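Local atomic coordinates of D-alanyl-D-alanine carboxypeptidase (Penicillin binding protein) family protein (Francisella tularensis subsp. tularensis, PDB entry 6OSU), a protein that probably removes the C-terminal D-alanine from peptidoglycan precursor peptides, as a serine-type D-Ala-D-Ala carboxypeptidase of the peptidase S11 family. Residues V58-T70 with M277-V290. Sequence-based numbering, arbitrary orientation.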
loop_
_atom_site.group_PDB
_atom_site.type_symbol
_atom_site.label_atom_id
_atom_site.label_comp_id
_atom_site.label_asym_id
_atom_site.label_seq_id
_atom_site.Cartn_x
_atom_site.Cartn_y
_atom_site.Cartn_z
ATOM N N VAL A 58 13.528 -11.592 -0.638
ATOM C CA VAL A 58 14.055 -12.410 -1.727
ATOM C C VAL A 58 13.723 -11.738 -3.051
ATOM O O VAL A 58 12.584 -11.317 -3.283
ATOM C CB VAL A 58 13.489 -13.838 -1.663
ATOM C CG1 VAL A 58 13.950 -14.652 -2.865
ATOM C CG2 VAL A 58 13.915 -14.520 -0.369
ATOM N N ARG A 59 14.718 -11.633 -3.923
ATOM C CA ARG A 59 14.544 -10.919 -5.179
ATOM C C ARG A 59 13.815 -11.797 -6.192
ATOM O O ARG A 59 14.253 -12.915 -6.487
ATOM C CB ARG A 59 15.904 -10.473 -5.707
ATOM C CG ARG A 59 16.521 -9.395 -4.841
ATOM C CD ARG A 59 17.932 -9.034 -5.252
ATOM N NE ARG A 59 18.438 -7.943 -4.425
ATOM C CZ ARG A 59 19.553 -7.265 -4.677
ATOM N NH1 ARG A 59 20.289 -7.562 -5.740
ATOM N NH2 ARG A 59 19.927 -6.286 -3.865
ATOM N N ARG A 60 12.696 -11.295 -6.709
ATOM C CA ARG A 60 11.909 -11.968 -7.729
ATOM C C ARG A 60 11.595 -10.979 -8.842
ATOM O O ARG A 60 11.845 -9.778 -8.720
ATOM C CB ARG A 60 10.605 -12.547 -7.159
ATOM C CG ARG A 60 10.762 -13.383 -5.909
ATOM C CD ARG A 60 9.485 -14.169 -5.641
ATOM N NE ARG A 60 9.463 -15.443 -6.360
ATOM C CZ ARG A 60 8.864 -15.641 -7.531
ATOM N NH1 ARG A 60 8.224 -14.647 -8.130
ATOM N NH2 ARG A 60 8.904 -16.838 -8.101
ATOM N N ALA A 61 11.019 -11.498 -9.929
ATOM C CA ALA A 61 10.747 -10.666 -11.092
ATOM C C ALA A 61 9.549 -9.757 -10.811
ATOM O O ALA A 61 8.627 -10.151 -10.091
ATOM C CB ALA A 61 10.487 -11.533 -12.324
ATOM N N PRO A 62 9.545 -8.525 -11.334
ATOM C CA PRO A 62 8.490 -7.578 -10.949
ATOM C C PRO A 62 7.198 -7.731 -11.741
ATOM O O PRO A 62 6.125 -7.475 -11.193
ATOM C CB PRO A 62 9.131 -6.205 -11.208
ATOM C CG PRO A 62 10.573 -6.477 -11.491
ATOM C CD PRO A 62 10.621 -7.849 -12.069
ATOM N N ALA A 63 7.273 -8.103 -13.015
ATOM C CA ALA A 63 6.087 -8.156 -13.907
ATOM C C ALA A 63 5.472 -6.749 -13.953
ATOM O O ALA A 63 6.211 -5.758 -13.863
ATOM C CB ALA A 63 5.139 -9.254 -13.461
ATOM N N SER A 64 4.146 -6.615 -14.075
ATOM C CA SER A 64 3.524 -5.300 -14.222
ATOM C C SER A 64 3.493 -4.498 -12.933
ATOM O O SER A 64 2.986 -3.371 -12.965
ATOM C CB SER A 64 2.092 -5.425 -14.753
ATOM O OG SER A 64 2.057 -5.614 -16.160
ATOM N N LEU A 65 4.002 -5.029 -11.815
ATOM C CA LEU A 65 4.169 -4.191 -10.633
ATOM C C LEU A 65 5.131 -3.047 -10.914
ATOM O O LEU A 65 5.081 -2.017 -10.227
ATOM C CB LEU A 65 4.652 -5.031 -9.452
ATOM C CG LEU A 65 3.823 -6.272 -9.106
ATOM C CD1 LEU A 65 4.223 -6.818 -7.739
ATOM C CD2 LEU A 65 2.325 -5.978 -9.156
ATOM N N THR A 66 6.004 -3.221 -11.916
ATOM C CA THR A 66 6.826 -2.128 -12.427
ATOM C C THR A 66 5.988 -0.887 -12.710
ATOM O O THR A 66 6.419 0.238 -12.432
ATOM C CB THR A 66 7.551 -2.581 -13.698
ATOM O OG1 THR A 66 8.330 -3.762 -13.437
ATOM C CG2 THR A 66 8.451 -1.481 -14.233
ATOM N N LYS A 67 4.779 -1.076 -13.251
ATOM C CA LYS A 67 3.920 0.048 -13.611
ATOM C C LYS A 67 3.552 0.912 -12.412
ATOM O O LYS A 67 3.153 2.068 -12.596
ATOM C CB LYS A 67 2.643 -0.453 -14.289
ATOM C CG LYS A 67 2.850 -1.069 -15.666
ATOM C CD LYS A 67 1.515 -1.327 -16.346
ATOM C CE LYS A 67 1.692 -1.841 -17.768
ATOM N NZ LYS A 67 2.300 -3.208 -17.828
ATOM N N ILE A 68 3.669 0.385 -11.191
ATOM C CA ILE A 68 3.396 1.208 -10.017
ATOM C C ILE A 68 4.435 2.309 -9.890
ATOM O O ILE A 68 4.106 3.462 -9.583
ATOM C CB ILE A 68 3.342 0.343 -8.746
ATOM C CG1 ILE A 68 2.226 -0.697 -8.851
ATOM C CG2 ILE A 68 3.139 1.216 -7.518
ATOM C CD1 ILE A 68 2.198 -1.661 -7.692
ATOM N N MET A 69 5.709 1.973 -10.120
ATOM C CA MET A 69 6.755 2.990 -10.076
ATOM C C MET A 69 6.569 4.011 -11.187
ATOM O O MET A 69 6.735 5.218 -10.965
ATOM C CB MET A 69 8.136 2.345 -10.173
ATOM C CG MET A 69 9.259 3.364 -10.292
ATOM S SD MET A 69 9.317 4.470 -8.868
ATOM C CE MET A 69 10.202 3.455 -7.688
ATOM N N THR A 70 6.225 3.550 -12.392
ATOM C CA THR A 70 5.964 4.485 -13.481
ATOM C C THR A 70 4.819 5.420 -13.119
ATOM O O THR A 70 4.920 6.641 -13.281
ATOM C CB THR A 70 5.659 3.724 -14.773
ATOM O OG1 THR A 70 6.770 2.878 -15.101
ATOM C CG2 THR A 70 5.423 4.694 -15.921
ATOM N N MET A 277 -4.400 -2.869 -5.497
ATOM C CA MET A 277 -3.718 -1.809 -6.235
ATOM C C MET A 277 -3.416 -2.238 -7.674
ATOM O O MET A 277 -3.934 -1.651 -8.620
ATOM C CB MET A 277 -2.421 -1.413 -5.515
ATOM C CG MET A 277 -1.697 -0.205 -6.091
ATOM S SD MET A 277 -0.290 0.357 -5.084
ATOM C CE MET A 277 0.020 1.970 -5.796
ATOM N N LYS A 278 -2.590 -3.271 -7.839
ATOM C CA LYS A 278 -2.054 -3.611 -9.150
ATOM C C LYS A 278 -1.703 -5.091 -9.215
ATOM O O LYS A 278 -1.165 -5.655 -8.257
ATOM C CB LYS A 278 -0.804 -2.780 -9.462
ATOM C CG LYS A 278 -0.297 -2.912 -10.886
ATOM C CD LYS A 278 -1.228 -2.205 -11.847
ATOM C CE LYS A 278 -0.787 -2.383 -13.291
ATOM N NZ LYS A 278 -1.023 -3.766 -13.788
ATOM N N THR A 279 -1.984 -5.703 -10.360
ATOM C CA THR A 279 -1.632 -7.086 -10.639
ATOM C C THR A 279 -0.490 -7.126 -11.643
ATOM O O THR A 279 -0.128 -6.117 -12.249
ATOM C CB THR A 279 -2.838 -7.866 -11.183
ATOM O OG1 THR A 279 -3.342 -7.207 -12.350
ATOM C CG2 THR A 279 -3.936 -7.944 -10.144
ATOM N N GLY A 280 0.068 -8.319 -11.810
ATOM C CA GLY A 280 1.105 -8.563 -12.792
ATOM C C GLY A 280 1.357 -10.045 -12.979
ATOM O O GLY A 280 1.181 -10.830 -12.041
ATOM N N HIS A 281 1.760 -10.450 -14.180
ATOM C CA HIS A 281 2.042 -11.858 -14.432
ATOM C C HIS A 281 3.039 -11.996 -15.568
ATOM O O HIS A 281 2.770 -11.562 -16.692
ATOM C CB HIS A 281 0.766 -12.626 -14.762
ATOM C CG HIS A 281 1.019 -13.980 -15.340
ATOM N ND1 HIS A 281 1.519 -15.023 -14.592
ATOM C CD2 HIS A 281 0.864 -14.457 -16.596
ATOM C CE1 HIS A 281 1.650 -16.090 -15.360
ATOM N NE2 HIS A 281 1.258 -15.772 -16.582
ATOM N N THR A 282 4.181 -12.605 -15.268
ATOM C CA THR A 282 5.075 -13.172 -16.264
ATOM C C THR A 282 5.409 -14.591 -15.826
ATOM O O THR A 282 5.128 -14.994 -14.694
ATOM C CB THR A 282 6.362 -12.350 -16.433
ATOM O OG1 THR A 282 7.178 -12.478 -15.261
ATOM C CG2 THR A 282 6.045 -10.878 -16.671
ATOM N N ASP A 283 6.008 -15.363 -16.734
ATOM C CA ASP A 283 6.413 -16.717 -16.371
ATOM C C ASP A 283 7.483 -16.708 -15.286
ATOM O O ASP A 283 7.518 -17.610 -14.440
ATOM C CB ASP A 283 6.907 -17.472 -17.605
ATOM C CG ASP A 283 5.782 -17.835 -18.551
ATOM O OD1 ASP A 283 4.609 -17.579 -18.205
ATOM O OD2 ASP A 283 6.070 -18.374 -19.641
ATOM N N ALA A 284 8.355 -15.698 -15.285
ATOM C CA ALA A 284 9.414 -15.632 -14.286
ATOM C C ALA A 284 8.902 -15.137 -12.942
ATOM O O ALA A 284 9.456 -15.503 -11.900
ATOM C CB ALA A 284 10.548 -14.729 -14.775
ATOM N N ALA A 285 7.854 -14.315 -12.943
ATOM C CA ALA A 285 7.350 -13.711 -11.719
ATOM C C ALA A 285 6.149 -14.434 -11.131
ATOM O O ALA A 285 5.870 -14.264 -9.939
ATOM C CB ALA A 285 6.968 -12.248 -11.966
ATOM N N GLY A 286 5.438 -15.231 -11.928
ATOM C CA GLY A 286 4.182 -15.790 -11.477
ATOM C C GLY A 286 3.107 -14.715 -11.404
ATOM O O GLY A 286 3.262 -13.596 -11.893
ATOM N N TYR A 287 1.993 -15.082 -10.778
ATOM C CA TYR A 287 0.888 -14.157 -10.568
ATOM C C TYR A 287 1.149 -13.361 -9.296
ATOM O O TYR A 287 1.303 -13.943 -8.218
ATOM C CB TYR A 287 -0.438 -14.905 -10.471
ATOM C CG TYR A 287 -0.872 -15.538 -11.769
ATOM C CD1 TYR A 287 -1.659 -14.838 -12.672
ATOM C CD2 TYR A 287 -0.490 -16.833 -12.098
ATOM C CE1 TYR A 287 -2.057 -15.410 -13.866
ATOM C CE2 TYR A 287 -0.884 -17.416 -13.291
ATOM C CZ TYR A 287 -1.667 -16.699 -14.171
ATOM O OH TYR A 287 -2.064 -17.271 -15.359
ATOM N N CYS A 288 1.195 -12.038 -9.421
ATOM C CA CYS A 288 1.531 -11.159 -8.312
ATOM C C CYS A 288 0.426 -10.139 -8.095
ATOM O O CYS A 288 -0.295 -9.772 -9.025
ATOM C CB CYS A 288 2.852 -10.430 -8.561
ATOM S SG CYS A 288 4.207 -11.525 -8.988
ATOM N N LEU A 289 0.308 -9.672 -6.854
ATOM C CA LEU A 289 -0.687 -8.668 -6.509
ATOM C C LEU A 289 -0.155 -7.789 -5.390
ATOM O O LEU A 289 0.267 -8.293 -4.342
ATOM C CB LEU A 289 -2.009 -9.321 -6.090
ATOM C CG LEU A 289 -3.130 -8.400 -5.599
ATOM C CD1 LEU A 289 -3.445 -7.317 -6.624
ATOM C CD2 LEU A 289 -4.377 -9.211 -5.273
ATOM N N VAL A 290 -0.149 -6.482 -5.629
ATOM C CA VAL A 290 -0.051 -5.484 -4.575
ATOM C C VAL A 290 -1.468 -5.009 -4.299
ATOM O O VAL A 290 -2.142 -4.499 -5.200
ATOM C CB VAL A 290 0.866 -4.317 -4.974
ATOM C CG1 VAL A 290 0.861 -3.239 -3.899
ATOM C CG2 VAL A 290 2.288 -4.817 -5.241
HETATM O O HOH W 1 7.561 -12.270 -8.465
HETATM O O HOH W 2 11.183 -14.171 -10.224
HETATM O O HOH W 3 2.314 -8.341 -16.356
#
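Ser64, the predicted acyl-ester nucleophile, lies against strand 277-282, its CA 4.3 Å from that of Gly280, which, having no side chain, lets Ser64 N come close. Ser64 OG sits beside its own backbone N (chi1 -80°), accepting from Lys67 NZ at 2.9 Å and sharing a water with His281 N. Lys278 sets out with CG opposite its N (chi1 -171°), and turns at chi2 and chi4 bring NZ back to Thr279 O (2.9 Å) and Ser124 OG; Lys67 NZ, also held by Asn126 OD1, is 5.3 Å from Lys278 NZ. This is consistent with the SxxK (Ser64, Lys67) and KTG (Lys278-Gly280) motifs of penicillin-binding enzymes. Leu65 forks, CD1 to Val290 CG2 (3.7 Å) and CD2 against Lys278 O, while Ile68 CG1 and CD1 lie alongside Lys278 CB (both 3.7 Å), the side chains running opposite ways, and Ile68 CG2 meets Met277 CE. Small Ala61 and Ala63 fit closely round Ala285 CB, and Arg60 NH1 reaches Ala285 O from above the carbonyl plane in a bent bond (137°). Helix 66-79 and the residues before it pack on edge strand 274-282 of the five-stranded sheet, helix 176-189 touching Leu65, Ile68 and Met277, helix 310-327 Thr279 and Leu289.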